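Local coordinates for protein succinyl-CoA ligase (ADP-forming) subunit alpha (Methanosaeta concilii, PDB 6HXI) that is a subunit of a larger enzyme assembly and binds coenzyme A, joining a CoA-ligase-type part to a citrate synthase-like helical part, at residues L29-Y33 against A56-T60; A163-Y167 against F186-S190; W258-T262 against A287-N291; M382-I388 against I405-I409; R459-R463 against F474-M478. All coordinates share one frame; numbering follows the deposited sequence. Where two conformers were deposited one is given.

Contact 1 of 5, residues L29-Y33 against A56-T60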
# COMPACT_ATOMS: atom_id res chain seq x y z
N LEU B 29 43.47 -0.82 -4.66
CA LEU B 29 43.33 0.22 -3.64
C LEU B 29 44.07 -0.14 -2.35
O LEU B 29 44.70 0.73 -1.75
CB LEU B 29 41.85 0.49 -3.34
CG LEU B 29 41.06 1.10 -4.48
CD1 LEU B 29 39.56 1.06 -4.18
CD2 LEU B 29 41.52 2.52 -4.75
N ASP B 30 44.02 -1.42 -1.96
CA ASP B 30 44.69 -1.91 -0.76
C ASP B 30 46.21 -1.74 -0.87
O ASP B 30 46.86 -1.36 0.10
CB ASP B 30 44.31 -3.38 -0.50
CG ASP B 30 42.99 -3.59 0.23
OD1 ASP B 30 42.36 -2.59 0.63
OD2 ASP B 30 42.62 -4.76 0.45
N PHE B 31 46.76 -1.98 -2.06
CA PHE B 31 48.19 -1.83 -2.34
C PHE B 31 48.59 -0.35 -2.27
O PHE B 31 49.57 -0.02 -1.62
CB PHE B 31 48.54 -2.41 -3.72
CG PHE B 31 50.02 -2.45 -4.01
CD1 PHE B 31 50.88 -3.23 -3.24
CD2 PHE B 31 50.56 -1.71 -5.05
CE1 PHE B 31 52.26 -3.28 -3.52
CE2 PHE B 31 51.94 -1.74 -5.32
CZ PHE B 31 52.78 -2.54 -4.56
N ASP B 32 47.78 0.54 -2.87
CA ASP B 32 47.99 1.97 -2.84
C ASP B 32 48.03 2.45 -1.39
O ASP B 32 48.94 3.18 -1.02
CB ASP B 32 46.88 2.70 -3.61
CG ASP B 32 46.68 2.28 -5.05
OD1 ASP B 32 47.68 1.82 -5.68
OD2 ASP B 32 45.55 2.41 -5.55
N TYR B 33 47.10 1.96 -0.55
CA TYR B 33 47.05 2.29 0.86
C TYR B 33 48.35 1.86 1.63
O TYR B 33 48.95 2.71 2.29
CB TYR B 33 45.79 1.71 1.52
CG TYR B 33 45.65 2.12 2.96
CD1 TYR B 33 45.17 3.38 3.29
CD2 TYR B 33 46.02 1.27 3.99
CE1 TYR B 33 45.08 3.79 4.63
CE2 TYR B 33 45.92 1.65 5.32
CZ TYR B 33 45.46 2.92 5.63
OH TYR B 33 45.36 3.30 6.94
N ALA B 56 34.37 1.41 -2.40
CA ALA B 56 35.44 0.52 -1.98
C ALA B 56 36.13 1.13 -0.75
O ALA B 56 35.83 2.26 -0.36
CB ALA B 56 36.45 0.36 -3.11
N PHE B 57 37.07 0.39 -0.16
CA PHE B 57 37.85 0.86 0.98
C PHE B 57 39.17 1.50 0.57
O PHE B 57 39.83 1.05 -0.37
CB PHE B 57 38.22 -0.33 1.89
CG PHE B 57 37.16 -0.80 2.84
CD1 PHE B 57 36.75 0.01 3.90
CD2 PHE B 57 36.57 -2.04 2.68
CE1 PHE B 57 35.80 -0.44 4.81
CE2 PHE B 57 35.61 -2.49 3.60
CZ PHE B 57 35.23 -1.68 4.65
N TRP B 58 39.59 2.47 1.39
CA TRP B 58 40.90 3.13 1.41
C TRP B 58 41.33 2.90 2.86
O TRP B 58 41.00 3.69 3.74
CB TRP B 58 40.77 4.63 1.08
CG TRP B 58 42.11 5.32 1.05
CD1 TRP B 58 42.63 6.15 2.00
CD2 TRP B 58 43.12 5.17 0.05
NE1 TRP B 58 43.89 6.56 1.63
CE2 TRP B 58 44.20 5.99 0.42
CE3 TRP B 58 43.19 4.46 -1.16
CZ2 TRP B 58 45.36 6.10 -0.36
CZ3 TRP B 58 44.32 4.58 -1.94
CH2 TRP B 58 45.40 5.38 -1.53
N GLY B 59 41.91 1.75 3.12
CA GLY B 59 42.27 1.32 4.47
C GLY B 59 41.01 0.83 5.17
O GLY B 59 40.49 -0.23 4.83
N THR B 60 40.48 1.66 6.08
CA THR B 60 39.25 1.42 6.82
C THR B 60 38.21 2.47 6.43
O THR B 60 37.10 2.44 6.93
CB THR B 60 39.49 1.51 8.35
OG1 THR B 60 39.98 2.81 8.70
CG2 THR B 60 40.44 0.48 8.86
O HOH W 1 42.44 0.07 1.00
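Tyr33 and Trp58 meet edge to face. The edge of the phenol ring, at CD1, points at the face of the indole, with centroids 5.2 Å apart and planes at 86°. Tyr33 has CG anti to its backbone N (chi1 -175°), which puts the ring over Gly59, just after the strand. The Gly59 CA sits 3.5 Å above the centre of the Tyr33 ring, a CH-pi contact almost on the ring normal. Trp58 also reaches back over the helix, where its CZ3 lies 3.6 Å from Asp32 CB. At the other end Leu29 CD1 presses on Ala56 CB at 3.4 Å, a tight pair. One water links the Asp30 carboxylate to the other backbone. It donates to Asp30 OD1 at 2.7 Å and accepts from Gly59 N at 2.8 Å, with a weak bond to Phe57 O. Segment 29-33 runs nearly parallel to residues 56-58 of strand 52-58, outermost in its sheet within this chain. Asp30 OD2 makes a salt bridge to Arg350 of a second subunit. No direct hydrogen bond crosses, so aromatic and apolar packing carries the contact, with one bridging water as its polar link.

Contact 2 of 5, residues A163-Y167 against F186-S190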
# COMPACT_ATOMS: atom_id res chain seq x y z
N ALA B 163 54.42 -10.02 3.30
CA ALA B 163 55.41 -11.11 3.43
C ALA B 163 56.52 -11.06 2.38
O ALA B 163 57.65 -11.45 2.66
CB ALA B 163 54.72 -12.47 3.38
N SER B 164 56.20 -10.59 1.17
CA SER B 164 57.17 -10.46 0.09
C SER B 164 57.79 -9.05 0.01
O SER B 164 58.57 -8.78 -0.91
CB SER B 164 56.57 -10.90 -1.24
OG SER B 164 56.48 -12.31 -1.28
N LYS B 165 57.47 -8.17 0.99
CA LYS B 165 57.99 -6.80 1.10
C LYS B 165 57.84 -6.00 -0.22
O LYS B 165 58.75 -5.29 -0.64
CB LYS B 165 59.45 -6.80 1.61
CG LYS B 165 59.65 -7.41 3.00
CD LYS B 165 61.09 -7.24 3.51
CE LYS B 165 62.00 -8.38 3.11
NZ LYS B 165 63.42 -8.13 3.50
N LEU B 166 56.68 -6.12 -0.84
CA LEU B 166 56.34 -5.47 -2.11
C LEU B 166 55.84 -4.02 -1.97
O LEU B 166 55.62 -3.37 -2.98
CB LEU B 166 55.34 -6.33 -2.90
CG LEU B 166 55.88 -7.70 -3.37
CD1 LEU B 166 54.76 -8.59 -3.84
CD2 LEU B 166 56.97 -7.55 -4.45
N TYR B 167 55.69 -3.53 -0.74
CA TYR B 167 55.27 -2.15 -0.43
C TYR B 167 56.46 -1.15 -0.56
O TYR B 167 56.23 0.07 -0.49
CB TYR B 167 54.61 -2.07 0.97
CG TYR B 167 55.42 -2.75 2.05
CD1 TYR B 167 56.45 -2.09 2.70
CD2 TYR B 167 55.19 -4.08 2.38
CE1 TYR B 167 57.24 -2.73 3.66
CE2 TYR B 167 55.96 -4.73 3.34
CZ TYR B 167 56.99 -4.05 3.97
OH TYR B 167 57.73 -4.68 4.94
N PHE B 186 58.32 -13.28 -6.97
CA PHE B 186 58.33 -12.15 -6.03
C PHE B 186 58.79 -12.61 -4.63
O PHE B 186 59.64 -11.96 -4.01
CB PHE B 186 56.95 -11.45 -5.98
CG PHE B 186 56.61 -10.60 -7.19
CD1 PHE B 186 57.60 -10.22 -8.10
CD2 PHE B 186 55.31 -10.17 -7.41
CE1 PHE B 186 57.28 -9.45 -9.23
CE2 PHE B 186 55.00 -9.38 -8.53
CZ PHE B 186 55.99 -9.01 -9.41
N ASN B 187 58.28 -13.79 -4.19
CA ASN B 187 58.64 -14.43 -2.93
C ASN B 187 60.11 -14.88 -2.95
O ASN B 187 60.83 -14.60 -1.98
CB ASN B 187 57.71 -15.60 -2.63
CG ASN B 187 58.09 -16.42 -1.42
OD1 ASN B 187 58.55 -17.56 -1.55
ND2 ASN B 187 57.88 -15.88 -0.23
N ILE B 188 60.54 -15.58 -4.02
CA ILE B 188 61.90 -16.09 -4.19
C ILE B 188 62.89 -14.92 -4.07
O ILE B 188 63.77 -14.95 -3.20
CB ILE B 188 62.06 -16.84 -5.56
CG1 ILE B 188 61.16 -18.13 -5.68
CG2 ILE B 188 63.52 -17.16 -5.88
CD1 ILE B 188 61.51 -19.33 -4.82
N ILE B 189 62.72 -13.88 -4.91
CA ILE B 189 63.56 -12.68 -5.03
C ILE B 189 63.65 -11.86 -3.71
O ILE B 189 64.75 -11.45 -3.34
CB ILE B 189 63.11 -11.83 -6.26
CG1 ILE B 189 63.50 -12.56 -7.57
CG2 ILE B 189 63.66 -10.41 -6.23
CD1 ILE B 189 62.63 -12.27 -8.78
N SER B 190 62.52 -11.66 -3.01
CA SER B 190 62.50 -10.93 -1.73
C SER B 190 63.35 -11.63 -0.65
O SER B 190 63.88 -10.97 0.25
CB SER B 190 61.08 -10.77 -1.22
OG SER B 190 60.56 -12.00 -0.76
O HOH W 2 60.22 -12.06 1.99
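Ser164 and Ser190 bring the two segments together, mainly by van der Waals contact. The carbonyl O of Ser164 lies 3.2 Å from Ser190 CB. The hydroxyl of Ser164 reaches the backbone of the helix, with OG 3.4 Å from Asn187 CA. Small side chains let the chains come close here, and the CA atoms of Ser164 and Asn187 are 5.2 Å apart.

The apolar part is one pair. Leu166 and Phe186 cross at about a right angle. Leu166 CD1 lies 3.9 Å from Phe186 CD2, while its other methyl, CD2, approaches ring atom CG. Ile196 on strand 196-201 touches both side chains, as does Ala155.

The polar part runs through Ser190. Its chi1 of 72° places OG between the backbone N and the carbonyl carbon. From there OG donates to Asn187 O at 2.9 Å, one turn back in its own helix. A water donates hydrogen bonds to the same OG at 2.8 Å and to Ala163 O at 2.7 Å. It therefore bridges the segments, between which there is no direct hydrogen bond. The amine of Lys165 forms a salt bridge with Glu330.

Helix 158-163 ends here in a Schellman motif. Lys165, with positive phi, is the C-prime residue. Leu166 N bonds to Ile161 O, and Lys165 N to Ile162 O. The capped end rests on helix 179-192, which follows strand 172-176 in the alpha/beta CoA-ligase fold.

Contact 3 of 5, residues W258-T262 against A287-N291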
# COMPACT_ATOMS: atom_id res chain seq x y z
N TRP B 258 66.14 -18.47 -16.53
CA TRP B 258 65.74 -19.87 -16.49
C TRP B 258 64.55 -20.12 -17.41
O TRP B 258 63.60 -19.34 -17.40
CB TRP B 258 65.49 -20.40 -15.07
CG TRP B 258 65.10 -21.86 -15.06
CD1 TRP B 258 63.86 -22.38 -14.86
CD2 TRP B 258 65.95 -22.97 -15.42
NE1 TRP B 258 63.88 -23.75 -15.02
CE2 TRP B 258 65.15 -24.14 -15.36
CE3 TRP B 258 67.30 -23.09 -15.76
CZ2 TRP B 258 65.67 -25.41 -15.63
CZ3 TRP B 258 67.82 -24.35 -16.03
CH2 TRP B 258 67.01 -25.49 -15.95
N VAL B 259 64.63 -21.19 -18.22
CA VAL B 259 63.58 -21.59 -19.15
C VAL B 259 63.00 -22.93 -18.67
O VAL B 259 63.73 -23.93 -18.56
CB VAL B 259 64.07 -21.62 -20.63
CG1 VAL B 259 62.94 -22.05 -21.56
CG2 VAL B 259 64.62 -20.26 -21.06
N THR B 260 61.70 -22.94 -18.35
CA THR B 260 60.98 -24.13 -17.86
C THR B 260 60.53 -25.01 -19.05
O THR B 260 60.41 -24.52 -20.18
CB THR B 260 59.80 -23.70 -16.98
OG1 THR B 260 58.82 -23.11 -17.81
CG2 THR B 260 60.20 -22.69 -15.92
N GLY B 261 60.28 -26.28 -18.79
CA GLY B 261 59.87 -27.24 -19.81
C GLY B 261 60.93 -28.27 -20.14
O GLY B 261 60.96 -28.79 -21.25
N THR B 262 61.81 -28.57 -19.17
CA THR B 262 62.88 -29.57 -19.31
C THR B 262 62.31 -30.99 -19.33
O THR B 262 63.00 -31.92 -19.73
CB THR B 262 64.00 -29.37 -18.26
OG1 THR B 262 63.51 -29.66 -16.95
CG2 THR B 262 64.61 -27.96 -18.30
N ALA B 287 63.30 -26.18 -23.93
CA ALA B 287 63.88 -25.56 -22.75
C ALA B 287 65.41 -25.77 -22.70
O ALA B 287 66.14 -24.84 -22.34
CB ALA B 287 63.23 -26.11 -21.48
N GLN B 288 65.89 -26.96 -23.12
CA GLN B 288 67.32 -27.29 -23.15
C GLN B 288 68.10 -26.38 -24.09
O GLN B 288 69.06 -25.75 -23.65
CB GLN B 288 67.56 -28.79 -23.47
CG GLN B 288 67.28 -29.73 -22.28
CD GLN B 288 65.80 -30.04 -22.01
OE1 GLN B 288 64.87 -29.56 -22.69
NE2 GLN B 288 65.56 -30.90 -21.02
N ALA B 289 67.66 -26.25 -25.36
CA ALA B 289 68.26 -25.37 -26.37
C ALA B 289 68.27 -23.90 -25.90
O ALA B 289 69.25 -23.20 -26.13
CB ALA B 289 67.51 -25.48 -27.68
N LYS B 290 67.22 -23.46 -25.20
CA LYS B 290 67.09 -22.10 -24.65
C LYS B 290 68.03 -21.83 -23.47
O LYS B 290 68.73 -20.81 -23.47
CB LYS B 290 65.63 -21.78 -24.30
CG LYS B 290 64.73 -21.63 -25.53
CD LYS B 290 63.30 -21.32 -25.15
CE LYS B 290 62.43 -21.06 -26.37
NZ LYS B 290 61.09 -20.51 -26.00
N ASN B 291 68.07 -22.74 -22.47
CA ASN B 291 68.93 -22.62 -21.29
C ASN B 291 70.40 -22.68 -21.68
O ASN B 291 71.22 -21.95 -21.11
CB ASN B 291 68.58 -23.67 -20.23
CG ASN B 291 67.34 -23.34 -19.42
OD1 ASN B 291 67.09 -22.19 -19.06
ND2 ASN B 291 66.54 -24.36 -19.10
O HOH W 3 62.15 -28.71 -23.63
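Asn291 lays its amide over one face of the Trp258 ring. The ring and amide planes are 18° apart, close to parallel, and ND2 is 3.3 Å from Trp258 CZ3, toward the rim of the indole. The same amide grips both the N-H and the C=O of Val259. Val259 N donates to Asn291 OD1 at 2.8 Å, and Asn291 ND2 donates to Val259 O at 2.9 Å. Both bonds use a carbonyl lone pair. Neither is straight, with N-H...O angles of 145° and 147°. The pair of bonds fixes the rotation of the amide and gives each of its polar atoms a partner on the buried strand.

Val259 faces the helix. Its CG1 touches Lys290 CD at 3.7 Å, and the two side chains cross at about a right angle. The lysine amine goes on to a salt bridge with Glu239. Ala287 pushes its CB into the turn after the strand, 3.4 Å from Gly261 C.

Gln288 serves the loop end. Its chain bends at chi2 and brings NE2 to Thr262 O at 3.0 Å, with the acceptor in the amide plane. A water joins Gly261 O, Ala287 N and Gln288 OE1, so the first turn of the helix is tied to the loop too. Gly261 N donates a hydrogen bond to Asp288 OD2 of the citrate lyase chain.

Strand 255-260 is the outermost strand of its sheet within this chain. Segment 287-291 runs antiparallel along residues 258-260, a strand-to-helix packing typical of an alpha/beta fold, here of the CoA-ligase type.

Contact 4 of 5, residues M382-I388 against I405-I409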
# COMPACT_ATOMS: atom_id res chain seq x y z
N MET B 382 0.74 -31.61 -3.67
CA MET B 382 0.21 -30.97 -2.46
C MET B 382 -0.73 -29.82 -2.79
O MET B 382 -1.62 -29.51 -2.00
CB MET B 382 1.36 -30.51 -1.54
CG MET B 382 2.05 -31.73 -0.88
SD MET B 382 3.18 -31.26 0.46
CE MET B 382 1.99 -30.60 1.66
N GLY B 383 -0.54 -29.23 -3.96
CA GLY B 383 -1.38 -28.15 -4.45
C GLY B 383 -1.15 -26.86 -3.70
O GLY B 383 -0.40 -26.82 -2.71
N ILE B 384 -1.87 -25.81 -4.11
CA ILE B 384 -1.80 -24.51 -3.49
C ILE B 384 -2.23 -24.60 -2.03
O ILE B 384 -1.58 -24.00 -1.18
CB ILE B 384 -2.58 -23.44 -4.32
CG1 ILE B 384 -1.90 -23.23 -5.71
CG2 ILE B 384 -2.66 -22.10 -3.58
CD1 ILE B 384 -2.79 -22.56 -6.75
N GLY B 385 -3.28 -25.38 -1.73
CA GLY B 385 -3.76 -25.56 -0.36
C GLY B 385 -2.70 -26.17 0.53
O GLY B 385 -2.55 -25.74 1.67
N GLY B 386 -1.94 -27.14 -0.01
CA GLY B 386 -0.85 -27.80 0.69
C GLY B 386 0.31 -26.85 0.93
O GLY B 386 0.91 -26.89 1.99
N VAL B 387 0.62 -25.99 -0.05
CA VAL B 387 1.68 -24.99 0.05
C VAL B 387 1.32 -23.95 1.15
O VAL B 387 2.17 -23.59 1.96
CB VAL B 387 2.02 -24.34 -1.32
CG1 VAL B 387 2.83 -23.06 -1.14
CG2 VAL B 387 2.76 -25.30 -2.22
N ILE B 388 0.06 -23.55 1.24
CA ILE B 388 -0.41 -22.64 2.29
C ILE B 388 -0.34 -23.37 3.64
O ILE B 388 0.09 -22.77 4.61
CB ILE B 388 -1.85 -22.15 1.93
CG1 ILE B 388 -1.78 -21.16 0.72
CG2 ILE B 388 -2.58 -21.57 3.13
CD1 ILE B 388 -3.13 -20.73 0.07
N ILE B 405 -9.10 -25.19 1.54
CA ILE B 405 -8.40 -23.92 1.39
C ILE B 405 -8.54 -23.42 -0.05
O ILE B 405 -8.89 -22.25 -0.26
CB ILE B 405 -6.91 -24.03 1.82
CG1 ILE B 405 -6.83 -24.21 3.37
CG2 ILE B 405 -6.11 -22.77 1.35
CD1 ILE B 405 -5.45 -24.64 3.88
N GLU B 406 -8.34 -24.32 -1.03
CA GLU B 406 -8.46 -23.99 -2.45
C GLU B 406 -9.90 -23.65 -2.85
O GLU B 406 -10.10 -22.79 -3.69
CB GLU B 406 -7.91 -25.12 -3.29
CG GLU B 406 -6.40 -25.29 -3.09
CD GLU B 406 -5.74 -26.32 -3.99
OE1 GLU B 406 -4.64 -26.81 -3.64
OE2 GLU B 406 -6.30 -26.61 -5.06
N LEU B 407 -10.90 -24.31 -2.21
CA LEU B 407 -12.32 -24.02 -2.46
C LEU B 407 -12.66 -22.60 -1.99
O LEU B 407 -13.33 -21.89 -2.71
CB LEU B 407 -13.17 -25.07 -1.75
CG LEU B 407 -14.71 -25.03 -1.82
CD1 LEU B 407 -15.21 -25.18 -3.29
CD2 LEU B 407 -15.30 -26.25 -1.01
N VAL B 408 -12.22 -22.21 -0.79
CA VAL B 408 -12.44 -20.90 -0.19
C VAL B 408 -11.85 -19.81 -1.11
O VAL B 408 -12.54 -18.84 -1.39
CB VAL B 408 -11.85 -20.82 1.24
CG1 VAL B 408 -11.77 -19.36 1.73
CG2 VAL B 408 -12.67 -21.69 2.19
N ILE B 409 -10.59 -20.00 -1.61
CA ILE B 409 -9.93 -19.08 -2.54
C ILE B 409 -10.77 -18.83 -3.78
O ILE B 409 -10.94 -17.69 -4.17
CB ILE B 409 -8.50 -19.56 -2.87
CG1 ILE B 409 -7.63 -19.47 -1.66
CG2 ILE B 409 -7.87 -18.79 -4.04
CD1 ILE B 409 -6.20 -20.19 -1.85
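Glu406 OE1 accepts from Gly385 N at 2.7 Å, and the bond is almost straight at 174°. The oxygen is met on the anti side, with the donor 18° out of the carboxylate plane. Glu406 is extended beyond CG, and this carries its end across to the N-terminal end of helix 383-393. Ile384 N is also near, but its angle is poor and it makes no bond. The negative group sits by the helix N terminus, where the helix dipole would probably favour it. Gly385 lets the helices approach, and its CA comes 5.2 Å from the CA of Ile405.

The axes of segments 383-388 and 405-409 come within 8.9 Å and cross at 108°. This is packing within the mainly helical, citrate synthase-like part of the chain. Helix 571-594 touches the same apolar patch through Leu575, Leu578 and Ile582.

Isoleucines fill that patch. Ile388 and Ile409 reach toward each other tip to tip, their CD1 atoms 3.7 Å apart. Ile388 slides past Ile405 in the opposite direction, and its CD1 lies 3.8 Å from Ile405 CG2. Ile405 CD1 rests on Gly385 O at 3.8 Å. Ile384 packs on Gln410 of a third subunit, and Glu406 on Ile384 of that subunit.

Contact 5 of 5, residues R459-R463 against F474-M478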
# COMPACT_ATOMS: atom_id res chain seq x y z
N ARG B 459 -14.22 -16.15 15.83
CA ARG B 459 -14.00 -15.66 17.19
C ARG B 459 -15.23 -15.82 18.08
O ARG B 459 -15.16 -16.52 19.09
CB ARG B 459 -13.61 -14.17 17.10
CG ARG B 459 -12.94 -13.56 18.32
CD ARG B 459 -11.79 -12.64 17.93
NE ARG B 459 -12.08 -11.79 16.76
CZ ARG B 459 -11.16 -11.33 15.92
NH1 ARG B 459 -11.50 -10.55 14.92
NH2 ARG B 459 -9.88 -11.65 16.10
N GLU B 460 -16.35 -15.20 17.69
CA GLU B 460 -17.61 -15.19 18.42
C GLU B 460 -18.26 -16.53 18.56
O GLU B 460 -18.72 -16.86 19.67
CB GLU B 460 -18.60 -14.15 17.85
CG GLU B 460 -18.21 -12.70 18.17
CD GLU B 460 -17.72 -12.39 19.58
OE1 GLU B 460 -16.68 -11.71 19.72
OE2 GLU B 460 -18.39 -12.81 20.55
N PHE B 461 -18.34 -17.32 17.46
CA PHE B 461 -18.94 -18.66 17.52
C PHE B 461 -18.08 -19.61 18.36
O PHE B 461 -18.64 -20.35 19.16
CB PHE B 461 -19.21 -19.23 16.11
CG PHE B 461 -20.47 -18.69 15.46
CD1 PHE B 461 -20.49 -17.42 14.88
CD2 PHE B 461 -21.65 -19.41 15.48
CE1 PHE B 461 -21.65 -16.92 14.29
CE2 PHE B 461 -22.82 -18.91 14.88
CZ PHE B 461 -22.80 -17.68 14.28
N LYS B 462 -16.74 -19.58 18.21
CA LYS B 462 -15.84 -20.45 18.97
C LYS B 462 -16.03 -20.21 20.49
O LYS B 462 -16.22 -21.16 21.24
CB LYS B 462 -14.37 -20.24 18.55
CG LYS B 462 -13.46 -21.37 18.94
CD LYS B 462 -12.01 -20.97 19.09
CE LYS B 462 -11.26 -22.17 19.60
NZ LYS B 462 -10.27 -21.86 20.66
N ARG B 463 -16.02 -18.95 20.92
CA ARG B 463 -16.19 -18.54 22.31
C ARG B 463 -17.53 -19.03 22.89
O ARG B 463 -17.54 -19.69 23.92
CB ARG B 463 -16.02 -17.01 22.44
CG ARG B 463 -16.30 -16.47 23.84
CD ARG B 463 -16.56 -14.97 23.85
NE ARG B 463 -17.67 -14.58 22.97
CZ ARG B 463 -18.96 -14.61 23.30
NH1 ARG B 463 -19.34 -15.02 24.51
NH2 ARG B 463 -19.88 -14.23 22.43
N PHE B 474 -26.48 -17.48 23.41
CA PHE B 474 -25.56 -16.71 22.56
C PHE B 474 -26.34 -15.67 21.78
O PHE B 474 -25.98 -14.49 21.80
CB PHE B 474 -24.77 -17.65 21.61
CG PHE B 474 -23.94 -16.98 20.53
CD1 PHE B 474 -23.03 -15.96 20.84
CD2 PHE B 474 -23.99 -17.44 19.21
CE1 PHE B 474 -22.20 -15.41 19.86
CE2 PHE B 474 -23.17 -16.87 18.23
CZ PHE B 474 -22.27 -15.87 18.57
N VAL B 475 -27.45 -16.10 21.13
CA VAL B 475 -28.34 -15.21 20.36
C VAL B 475 -28.84 -14.10 21.31
O VAL B 475 -28.68 -12.92 20.98
CB VAL B 475 -29.46 -16.01 19.64
CG1 VAL B 475 -30.53 -15.09 19.03
CG2 VAL B 475 -28.87 -16.92 18.57
N GLY B 476 -29.30 -14.48 22.50
CA GLY B 476 -29.77 -13.56 23.53
C GLY B 476 -28.72 -12.58 24.03
O GLY B 476 -28.99 -11.38 24.10
N GLU B 477 -27.52 -13.07 24.39
CA GLU B 477 -26.40 -12.24 24.87
C GLU B 477 -26.00 -11.14 23.85
O GLU B 477 -25.81 -9.98 24.22
CB GLU B 477 -25.17 -13.13 25.21
CG GLU B 477 -23.91 -12.36 25.59
CD GLU B 477 -22.60 -13.10 25.49
OE1 GLU B 477 -21.75 -12.68 24.67
OE2 GLU B 477 -22.39 -14.04 26.28
N MET B 478 -25.87 -11.53 22.56
CA MET B 478 -25.49 -10.63 21.48
C MET B 478 -26.52 -9.53 21.25
O MET B 478 -26.14 -8.39 20.99
CB MET B 478 -25.22 -11.41 20.20
CG MET B 478 -24.01 -12.31 20.30
SD MET B 478 -22.43 -11.43 20.46
CE MET B 478 -22.11 -10.99 18.76
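This is a helix-to-helix contact, partly aromatic and partly ionic, in the citrate synthase-like part of the chain. It joins helix 453-466 to helix 471-480. The axes of segments 459-463 and 474-478 come no nearer than 11.8 Å and cross at 128°, so long side chains bridge the gap.

Phe474 fills the middle. Its chi1 of 171° sets CG anti to the backbone N and sends the ring across to the first helix. Its edge meets the face of Phe461 in a T-shaped pair, with centroids 5.2 Å apart and planes at 73°. The CE2 atom of Phe474 stands 3.9 Å above the centre of the Phe461 ring. Helix 517-530 packs on both rings, through Ala522, Tyr521 and Val525. Along another part of the Phe474 edge, CE1 touches Arg463 NH2 at 3.7 Å.

The ionic part is a network of three residues. Arg463 bends at chi3 and turns back to Glu460 in its own helix. Its NH2 donates to Glu460 OE2 at 2.8 Å, and NE adds a weak bond to the same oxygen. The same NH2 forms a longer salt bridge across the contact to Glu477 OE1 at 3.3 Å. Lys481 is the stronger partner of Glu477. The positive charge of Arg463 lies between the carboxylates of Glu460 and Glu477 and probably eases their mutual repulsion.

The side chain of Met478 is about 6 Å from a bound coenzyme A. The contact thus belongs to the helical packing near a bound coenzyme A, in the citrate synthase-like fold.

The five contacts follow one another along the chain, and none nests or crosses. Contact 1 closes the chain between helix 22-34 and strand 52-58. Contact 2 joins the end of helix 158-163 to helix 179-192, and contact 3 closes the long link between strand 255-260 and helix 287-297. Contacts 1 and 2 touch, Phe31 CZ lying 3.4 Å from Leu166 O. Across the chain's centre, contact 4 joins helices 383-393 and 399-412, and contact 5 joins helices 453-466 and 471-480, each pair linked by a short connection. The centres of contacts 3 and 5 are 97 Å apart. Contacts 1 to 3 tie the N-terminal part, contacts 4 and 5 the helical part.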